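Local coordinates for protein Pre-mRNA-splicing factor SAD1 (Saccharomyces cerevisiae, PDB 4MSX) that promotes assembly of newly made U4 snRNA into the U4/U6 snRNP and is required for pre-mRNA splicing, at residues Y63-F76 against I139-I151. Sequence-based numbering, arbitrary orientation.
Sequences YAYLETVVREKLDF and ILHDGEVQLLNSI
V69 and I151 meet tip to tip, CG1 to CD1 at 3.5 Å, at the tight centre of a contact within the UBP-type zinc finger domain of SAD1. It illustrates how an irregular chain with two short 3-10 turns can pack against a helix: residues 63-76 run past the first turns of helix 146-155, and leucine, valine and isoleucine side chains fill the space between them. L147 projects into this layer. With its CG anti to the backbone N (chi1 -178°), its two methyls part company, CD2 settling 3.7 Å from V69 CB and beside the carbonyl oxygen of L66, while CD1 packs against CD of R71, the two side chains crossing at a slant. L66 continues the same layer, its CD1 meeting V145 CG1 end-on at 3.7 Å and its CD2 crossing L148 at about a right angle. Farther along, L74 CD1 rests on I151 CG1, 3.9 Å away; the L74 side chain lies about 8 Å from the bound zinc ion, near the metal site without touching its ligands.

The margins are looser and more polar. Y63, at the exposed end, brings its ring edge to I139 CG2, and its OH makes only a weak, 3.3 Å hydrogen bond to L140 O. At the partly exposed flank beside L147 and S150, the side chain of R71 also touches L174. The arginine chain, bent at chi3 (-56°), turns its guanidinium toward the helix, and NH1 donates to S150 OG at 2.9 Å. Shortening R71 to alanine would probably leave S150 OG without this donor and uncover L147 CD1. In the bond itself the serine oxygen sits almost exactly in the guanidinium plane, with an N-H...O angle of 144°.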
ATOM      1  N   TYR A  63     -27.104  -6.291 -27.465  1.00 48.56           N
ATOM      2  CA  TYR A  63     -27.071  -5.730 -26.106  1.00 52.93           C
ATOM      3  C   TYR A  63     -28.191  -6.261 -25.225  1.00 52.43           C
ATOM      4  O   TYR A  63     -28.278  -5.932 -24.026  1.00 44.90           O
ATOM      5  CB  TYR A  63     -27.150  -4.190 -26.125  1.00 63.26           C
ATOM      6  CG  TYR A  63     -25.915  -3.475 -26.652  1.00 64.81           C
ATOM      7  CD1 TYR A  63     -24.670  -4.095 -26.665  1.00 75.23           C
ATOM      8  CD2 TYR A  63     -25.997  -2.166 -27.137  1.00 79.65           C
ATOM      9  CE1 TYR A  63     -23.537  -3.437 -27.148  1.00 67.28           C
ATOM     10  CE2 TYR A  63     -24.868  -1.502 -27.628  1.00 78.82           C
ATOM     11  CZ  TYR A  63     -23.641  -2.151 -27.630  1.00 82.78           C
ATOM     12  OH  TYR A  63     -22.507  -1.523 -28.111  1.00 84.88           O
ATOM     13  N   ALA A  64     -29.035  -7.122 -25.775  1.00 50.51           N
ATOM     14  CA  ALA A  64     -30.147  -7.666 -24.977  1.00 56.10           C
ATOM     15  C   ALA A  64     -29.618  -8.401 -23.733  1.00 43.90           C
ATOM     16  O   ALA A  64     -30.271  -8.463 -22.669  1.00 48.08           O
ATOM     17  CB  ALA A  64     -31.020  -8.631 -25.832  1.00 56.83           C
ATOM     18  N   TYR A  65     -28.430  -8.958 -23.847  1.00 36.36           N
ATOM     19  CA  TYR A  65     -27.956  -9.776 -22.733  1.00 44.99           C
ATOM     20  C   TYR A  65     -27.349  -8.913 -21.596  1.00 41.71           C
ATOM     21  O   TYR A  65     -27.063  -9.426 -20.504  1.00 38.61           O
ATOM     22  CB  TYR A  65     -26.914 -10.747 -23.215  1.00 45.19           C
ATOM     23  CG  TYR A  65     -27.398 -11.898 -24.099  1.00 41.73           C
ATOM     24  CD1 TYR A  65     -27.911 -13.062 -23.541  1.00 37.63           C
ATOM     25  CD2 TYR A  65     -27.260 -11.834 -25.484  1.00 52.24           C
ATOM     26  CE1 TYR A  65     -28.289 -14.169 -24.366  1.00 43.21           C
ATOM     27  CE2 TYR A  65     -27.647 -12.898 -26.301  1.00 48.02           C
ATOM     28  CZ  TYR A  65     -28.155 -14.054 -25.735  1.00 41.05           C
ATOM     29  OH  TYR A  65     -28.493 -15.086 -26.585  1.00 44.46           O
ATOM     30  N   LEU A  66     -27.181  -7.608 -21.839  1.00 39.76           N
ATOM     31  CA  LEU A  66     -26.503  -6.777 -20.820  1.00 39.99           C
ATOM     32  C   LEU A  66     -27.317  -6.690 -19.557  1.00 40.40           C
ATOM     33  O   LEU A  66     -26.759  -6.558 -18.474  1.00 41.09           O
ATOM     34  CB  LEU A  66     -26.119  -5.390 -21.355  1.00 41.31           C
ATOM     35  CG  LEU A  66     -25.027  -5.427 -22.429  1.00 45.23           C
ATOM     36  CD1 LEU A  66     -24.541  -4.014 -22.727  1.00 48.25           C
ATOM     37  CD2 LEU A  66     -23.860  -6.299 -22.043  1.00 44.49           C
ATOM     38  N   GLU A  67     -28.629  -6.813 -19.655  1.00 36.15           N
ATOM     39  CA  GLU A  67     -29.431  -6.866 -18.440  1.00 39.63           C
ATOM     40  C   GLU A  67     -29.138  -8.106 -17.589  1.00 36.16           C
ATOM     41  O   GLU A  67     -29.617  -8.190 -16.449  1.00 36.61           O
ATOM     42  CB  GLU A  67     -30.930  -6.804 -18.751  1.00 48.52           C
ATOM     43  CG  GLU A  67     -31.439  -8.012 -19.537  1.00 47.68           C
ATOM     44  CD  GLU A  67     -32.979  -7.995 -19.760  1.00 55.51           C
ATOM     45  OE1 GLU A  67     -33.509  -7.072 -20.446  1.00 51.71           O
ATOM     46  OE2 GLU A  67     -33.646  -8.921 -19.241  1.00 50.78           O
ATOM     47  N   THR A  68     -28.401  -9.084 -18.117  1.00 31.71           N
ATOM     48  CA  THR A  68     -28.100 -10.275 -17.286  1.00 31.94           C
ATOM     49  C   THR A  68     -26.840 -10.085 -16.404  1.00 39.82           C
ATOM     50  O   THR A  68     -26.553 -10.917 -15.522  1.00 31.41           O
ATOM     51  CB  THR A  68     -27.890 -11.548 -18.090  1.00 30.49           C
ATOM     52  OG1 THR A  68     -26.741 -11.450 -18.958  1.00 30.48           O
ATOM     53  CG2 THR A  68     -29.183 -11.847 -18.961  1.00 37.19           C
ATOM     54  N   VAL A  69     -26.088  -9.024 -16.679  1.00 37.20           N
ATOM     55  CA  VAL A  69     -24.820  -8.781 -15.960  1.00 37.57           C
ATOM     56  C   VAL A  69     -25.122  -8.460 -14.508  1.00 33.18           C
ATOM     57  O   VAL A  69     -26.085  -7.775 -14.228  1.00 35.66           O
ATOM     58  CB  VAL A  69     -24.017  -7.665 -16.673  1.00 35.90           C
ATOM     59  CG1 VAL A  69     -22.878  -7.147 -15.811  1.00 33.59           C
ATOM     60  CG2 VAL A  69     -23.446  -8.229 -17.931  1.00 32.15           C
ATOM     61  N   VAL A  70     -24.330  -8.992 -13.563  1.00 34.64           N
ATOM     62  CA  VAL A  70     -24.575  -8.705 -12.156  1.00 33.90           C
ATOM     63  C   VAL A  70     -23.264  -8.131 -11.538  1.00 34.82           C
ATOM     64  O   VAL A  70     -22.360  -8.869 -11.150  1.00 33.36           O
ATOM     65  CB  VAL A  70     -25.047  -9.968 -11.351  1.00 37.07           C
ATOM     66  CG1 VAL A  70     -25.465  -9.535  -9.918  1.00 40.50           C
ATOM     67  CG2 VAL A  70     -26.245 -10.631 -12.037  1.00 36.27           C
ATOM     68  N   ARG A  71     -23.159  -6.818 -11.504  1.00 33.27           N
ATOM     69  CA  ARG A  71     -21.918  -6.177 -11.054  1.00 32.81           C
ATOM     70  C   ARG A  71     -21.522  -6.597  -9.644  1.00 32.48           C
ATOM     71  O   ARG A  71     -20.341  -6.771  -9.362  1.00 38.64           O
ATOM     72  CB  ARG A  71     -22.052  -4.659 -11.170  1.00 35.35           C
ATOM     73  CG  ARG A  71     -21.986  -4.220 -12.630  1.00 35.58           C
ATOM     74  CD  ARG A  71     -21.924  -2.712 -12.789  1.00 34.82           C
ATOM     75  NE  ARG A  71     -23.068  -2.109 -12.117  1.00 36.10           N
ATOM     76  CZ  ARG A  71     -23.179  -0.812 -11.860  1.00 45.73           C
ATOM     77  NH1 ARG A  71     -22.210   0.018 -12.227  1.00 44.53           N
ATOM     78  NH2 ARG A  71     -24.236  -0.359 -11.198  1.00 50.57           N
ATOM     79  N   GLU A  72     -22.502  -6.783  -8.766  1.00 34.29           N
ATOM     80  CA  GLU A  72     -22.225  -7.119  -7.382  1.00 41.38           C
ATOM     81  C   GLU A  72     -21.459  -8.442  -7.270  1.00 44.45           C
ATOM     82  O   GLU A  72     -20.886  -8.706  -6.226  1.00 36.61           O
ATOM     83  CB  GLU A  72     -23.520  -7.211  -6.560  1.00 43.09           C
ATOM     84  CG  GLU A  72     -24.302  -5.875  -6.413  1.00 53.60           C
ATOM     85  CD  GLU A  72     -25.072  -5.408  -7.695  1.00 63.91           C
ATOM     86  OE1 GLU A  72     -25.198  -6.173  -8.700  1.00 47.54           O
ATOM     87  OE2 GLU A  72     -25.553  -4.241  -7.685  1.00 61.89           O
ATOM     88  N   LYS A  73     -21.439  -9.276  -8.319  1.00 36.01           N
ATOM     89  CA  LYS A  73     -20.759 -10.559  -8.203  1.00 32.52           C
ATOM     90  C   LYS A  73     -19.340 -10.439  -8.735  1.00 32.70           C
ATOM     91  O   LYS A  73     -18.596 -11.399  -8.721  1.00 33.38           O
ATOM     92  CB  LYS A  73     -21.547 -11.643  -8.976  1.00 37.36           C
ATOM     93  CG  LYS A  73     -22.781 -12.058  -8.160  1.00 46.35           C
ATOM     94  CD  LYS A  73     -23.474 -13.270  -8.749  1.00 69.72           C
ATOM     95  CE  LYS A  73     -24.822 -13.499  -8.082  1.00 73.63           C
ATOM     96  NZ  LYS A  73     -24.727 -13.384  -6.596  1.00 71.56           N
ATOM     97  N   LEU A  74     -18.963  -9.266  -9.242  1.00 27.95           N
ATOM     98  CA  LEU A  74     -17.692  -9.166  -9.971  1.00 27.61           C
ATOM     99  C   LEU A  74     -16.563  -8.689  -9.029  1.00 41.38           C
ATOM    100  O   LEU A  74     -16.608  -7.556  -8.521  1.00 37.77           O
ATOM    101  CB  LEU A  74     -17.821  -8.174 -11.124  1.00 30.29           C
ATOM    102  CG  LEU A  74     -19.014  -8.537 -12.033  1.00 31.38           C
ATOM    103  CD1 LEU A  74     -19.040  -7.546 -13.180  1.00 28.68           C
ATOM    104  CD2 LEU A  74     -18.828 -10.018 -12.522  1.00 29.24           C
ATOM    105  N   ASP A  75     -15.543  -9.513  -8.861  1.00 30.94           N
ATOM    106  CA  ASP A  75     -14.351  -9.120  -8.029  1.00 32.52           C
ATOM    107  C   ASP A  75     -13.123  -9.388  -8.876  1.00 34.20           C
ATOM    108  O   ASP A  75     -12.914 -10.512  -9.356  1.00 37.36           O
ATOM    109  CB  ASP A  75     -14.287  -9.953  -6.740  1.00 37.98           C
ATOM    110  CG  ASP A  75     -13.162  -9.487  -5.786  1.00 56.08           C
ATOM    111  OD1 ASP A  75     -12.032  -9.216  -6.254  1.00 44.77           O
ATOM    112  OD2 ASP A  75     -13.422  -9.362  -4.563  1.00 59.58           O
ATOM    113  N   PHE A  76     -12.360  -8.346  -9.171  1.00 25.90           N
ATOM    114  CA  PHE A  76     -11.184  -8.506 -10.020  1.00 25.32           C
ATOM    115  C   PHE A  76      -9.847  -8.543  -9.220  1.00 29.38           C
ATOM    116  O   PHE A  76      -8.764  -8.463  -9.779  1.00 28.39           O
ATOM    117  CB  PHE A  76     -11.180  -7.364 -11.017  1.00 31.69           C
ATOM    118  CG  PHE A  76     -12.348  -7.446 -11.982  1.00 32.83           C
ATOM    119  CD1 PHE A  76     -12.406  -8.495 -12.898  1.00 33.71           C
ATOM    120  CD2 PHE A  76     -13.381  -6.521 -11.928  1.00 29.39           C
ATOM    121  CE1 PHE A  76     -13.496  -8.592 -13.811  1.00 33.50           C
ATOM    122  CE2 PHE A  76     -14.482  -6.598 -12.807  1.00 32.77           C
ATOM    123  CZ  PHE A  76     -14.531  -7.629 -13.763  1.00 26.37           C
ATOM    124  N   ILE A 139     -17.924  -7.576 -28.257  1.00 39.40           N
ATOM    125  CA  ILE A 139     -18.866  -6.482 -28.107  1.00 40.94           C
ATOM    126  C   ILE A 139     -18.095  -5.193 -28.426  1.00 59.02           C
ATOM    127  O   ILE A 139     -17.224  -4.756 -27.664  1.00 54.17           O
ATOM    128  CB  ILE A 139     -19.497  -6.409 -26.709  1.00 46.48           C
ATOM    129  CG1 ILE A 139     -20.216  -7.713 -26.367  1.00 46.51           C
ATOM    130  CG2 ILE A 139     -20.482  -5.254 -26.619  1.00 48.25           C
ATOM    131  CD1 ILE A 139     -20.924  -7.702 -24.967  1.00 45.08           C
ATOM    132  N   LEU A 140     -18.384  -4.597 -29.577  1.00 59.48           N
ATOM    133  CA  LEU A 140     -17.655  -3.397 -30.007  1.00 71.19           C
ATOM    134  C   LEU A 140     -18.230  -2.129 -29.376  1.00 70.64           C
ATOM    135  O   LEU A 140     -19.351  -2.135 -28.863  1.00 73.19           O
ATOM    136  CB  LEU A 140     -17.678  -3.281 -31.531  1.00 72.89           C
ATOM    137  CG  LEU A 140     -17.112  -4.493 -32.269  1.00 66.54           C
ATOM    138  CD1 LEU A 140     -17.378  -4.372 -33.764  1.00 79.73           C
ATOM    139  CD2 LEU A 140     -15.621  -4.656 -31.989  1.00 68.92           C
ATOM    140  N   HIS A 141     -17.460  -1.043 -29.416  1.00 88.87           N
ATOM    141  CA  HIS A 141     -17.923   0.243 -28.880  1.00 94.25           C
ATOM    142  C   HIS A 141     -18.376   0.083 -27.445  1.00 77.45           C
ATOM    143  O   HIS A 141     -19.353   0.705 -27.021  1.00 68.82           O
ATOM    144  CB  HIS A 141     -19.103   0.783 -29.692  1.00107.59           C
ATOM    145  CG  HIS A 141     -18.946   0.617 -31.170  1.00108.88           C
ATOM    146  ND1 HIS A 141     -17.888   1.157 -31.871  1.00107.24           N
ATOM    147  CD2 HIS A 141     -19.713  -0.029 -32.079  1.00100.17           C
ATOM    148  CE1 HIS A 141     -18.008   0.846 -33.150  1.00104.62           C
ATOM    149  NE2 HIS A 141     -19.106   0.125 -33.302  1.00107.30           N
ATOM    150  N   ASP A 142     -17.682  -0.782 -26.712  1.00 83.42           N
ATOM    151  CA  ASP A 142     -18.004  -1.031 -25.316  1.00 70.33           C
ATOM    152  C   ASP A 142     -17.852   0.275 -24.524  1.00 62.82           C
ATOM    153  O   ASP A 142     -18.481   0.453 -23.478  1.00 60.46           O
ATOM    154  CB  ASP A 142     -17.101  -2.129 -24.759  1.00 63.07           C
ATOM    155  CG  ASP A 142     -15.647  -1.717 -24.698  1.00 74.34           C
ATOM    156  OD1 ASP A 142     -15.348  -0.612 -24.188  1.00 89.90           O
ATOM    157  OD2 ASP A 142     -14.799  -2.503 -25.162  1.00 69.26           O
ATOM    158  N   GLY A 143     -17.056   1.198 -25.079  1.00 91.16           N
ATOM    159  CA  GLY A 143     -16.862   2.535 -24.528  1.00 74.35           C
ATOM    160  C   GLY A 143     -18.087   3.438 -24.523  1.00 64.49           C
ATOM    161  O   GLY A 143     -18.165   4.370 -23.728  1.00 67.84           O
ATOM    162  N   GLU A 144     -19.059   3.191 -25.388  1.00 72.01           N
ATOM    163  CA  GLU A 144     -20.279   3.994 -25.337  1.00 62.98           C
ATOM    164  C   GLU A 144     -21.290   3.450 -24.317  1.00 59.11           C
ATOM    165  O   GLU A 144     -22.313   4.085 -24.059  1.00 58.44           O
ATOM    166  CB  GLU A 144     -20.919   4.111 -26.735  1.00 61.94           C
ATOM    167  N   VAL A 145     -20.998   2.293 -23.709  1.00 56.39           N
ATOM    168  CA  VAL A 145     -21.981   1.634 -22.847  1.00 50.29           C
ATOM    169  C   VAL A 145     -21.596   1.780 -21.395  1.00 53.31           C
ATOM    170  O   VAL A 145     -20.560   1.268 -20.983  1.00 46.93           O
ATOM    171  CB  VAL A 145     -22.089   0.108 -23.177  1.00 49.77           C
ATOM    172  CG1 VAL A 145     -23.229  -0.531 -22.392  1.00 44.77           C
ATOM    173  CG2 VAL A 145     -22.268  -0.086 -24.661  1.00 60.20           C
ATOM    174  N   GLN A 146     -22.440   2.464 -20.632  1.00 41.64           N
ATOM    175  CA  GLN A 146     -22.170   2.798 -19.250  1.00 48.62           C
ATOM    176  C   GLN A 146     -21.840   1.555 -18.397  1.00 49.13           C
ATOM    177  O   GLN A 146     -20.891   1.541 -17.602  1.00 36.48           O
ATOM    178  CB  GLN A 146     -23.414   3.447 -18.664  1.00 53.24           C
ATOM    179  CG  GLN A 146     -23.227   3.995 -17.262  1.00 72.53           C
ATOM    180  CD  GLN A 146     -23.206   5.523 -17.235  1.00107.42           C
ATOM    181  OE1 GLN A 146     -23.311   6.184 -18.282  1.00 89.09           O
ATOM    182  NE2 GLN A 146     -23.070   6.094 -16.032  1.00104.31           N
ATOM    183  N   LEU A 147     -22.662   0.522 -18.523  1.00 40.81           N
ATOM    184  CA  LEU A 147     -22.428  -0.715 -17.773  1.00 38.50           C
ATOM    185  C   LEU A 147     -21.041  -1.269 -18.079  1.00 36.20           C
ATOM    186  O   LEU A 147     -20.302  -1.686 -17.172  1.00 39.99           O
ATOM    187  CB  LEU A 147     -23.484  -1.772 -18.122  1.00 39.36           C
ATOM    188  CG  LEU A 147     -23.306  -3.078 -17.325  1.00 37.35           C
ATOM    189  CD1 LEU A 147     -23.743  -2.924 -15.869  1.00 41.49           C
ATOM    190  CD2 LEU A 147     -24.118  -4.180 -18.018  1.00 42.28           C
ATOM    191  N   LEU A 148     -20.692  -1.318 -19.353  1.00 33.91           N
ATOM    192  CA  LEU A 148     -19.421  -1.903 -19.746  1.00 38.33           C
ATOM    193  C   LEU A 148     -18.212  -1.030 -19.335  1.00 42.23           C
ATOM    194  O   LEU A 148     -17.157  -1.563 -18.916  1.00 33.36           O
ATOM    195  CB  LEU A 148     -19.405  -2.185 -21.236  1.00 42.90           C
ATOM    196  CG  LEU A 148     -20.446  -3.242 -21.685  1.00 51.87           C
ATOM    197  CD1 LEU A 148     -20.261  -3.630 -23.154  1.00 49.73           C
ATOM    198  CD2 LEU A 148     -20.382  -4.477 -20.790  1.00 39.72           C
ATOM    199  N   ASN A 149     -18.341   0.292 -19.480  1.00 36.20           N
ATOM    200  CA  ASN A 149     -17.291   1.194 -19.017  1.00 36.69           C
ATOM    201  C   ASN A 149     -17.025   0.919 -17.537  1.00 31.56           C
ATOM    202  O   ASN A 149     -15.891   0.862 -17.105  1.00 35.81           O
ATOM    203  CB  ASN A 149     -17.715   2.677 -19.149  1.00 46.22           C
ATOM    204  CG  ASN A 149     -17.766   3.161 -20.602  1.00 60.43           C
ATOM    205  OD1 ASN A 149     -17.031   2.668 -21.472  1.00 66.00           O
ATOM    206  ND2 ASN A 149     -18.643   4.141 -20.868  1.00 57.75           N
ATOM    207  N   SER A 150     -18.099   0.847 -16.769  1.00 32.33           N
ATOM    208  CA  SER A 150     -18.050   0.628 -15.332  1.00 36.84           C
ATOM    209  C   SER A 150     -17.271  -0.655 -15.022  1.00 38.38           C
ATOM    210  O   SER A 150     -16.417  -0.681 -14.142  1.00 32.18           O
ATOM    211  CB  SER A 150     -19.486   0.473 -14.850  1.00 41.63           C
ATOM    212  OG  SER A 150     -19.597   0.182 -13.483  1.00 42.53           O
ATOM    213  N   ILE A 151     -17.555  -1.737 -15.760  1.00 31.01           N
ATOM    214  CA  ILE A 151     -16.893  -3.016 -15.477  1.00 29.88           C
ATOM    215  C   ILE A 151     -15.451  -3.014 -15.882  1.00 30.23           C
ATOM    216  O   ILE A 151     -14.580  -3.488 -15.142  1.00 31.63           O
ATOM    217  CB  ILE A 151     -17.649  -4.220 -16.191  1.00 31.04           C
ATOM    218  CG1 ILE A 151     -18.969  -4.439 -15.474  1.00 33.59           C
ATOM    219  CG2 ILE A 151     -16.795  -5.486 -16.155  1.00 29.53           C
ATOM    220  CD1 ILE A 151     -19.967  -5.306 -16.343  1.00 40.05           C
TER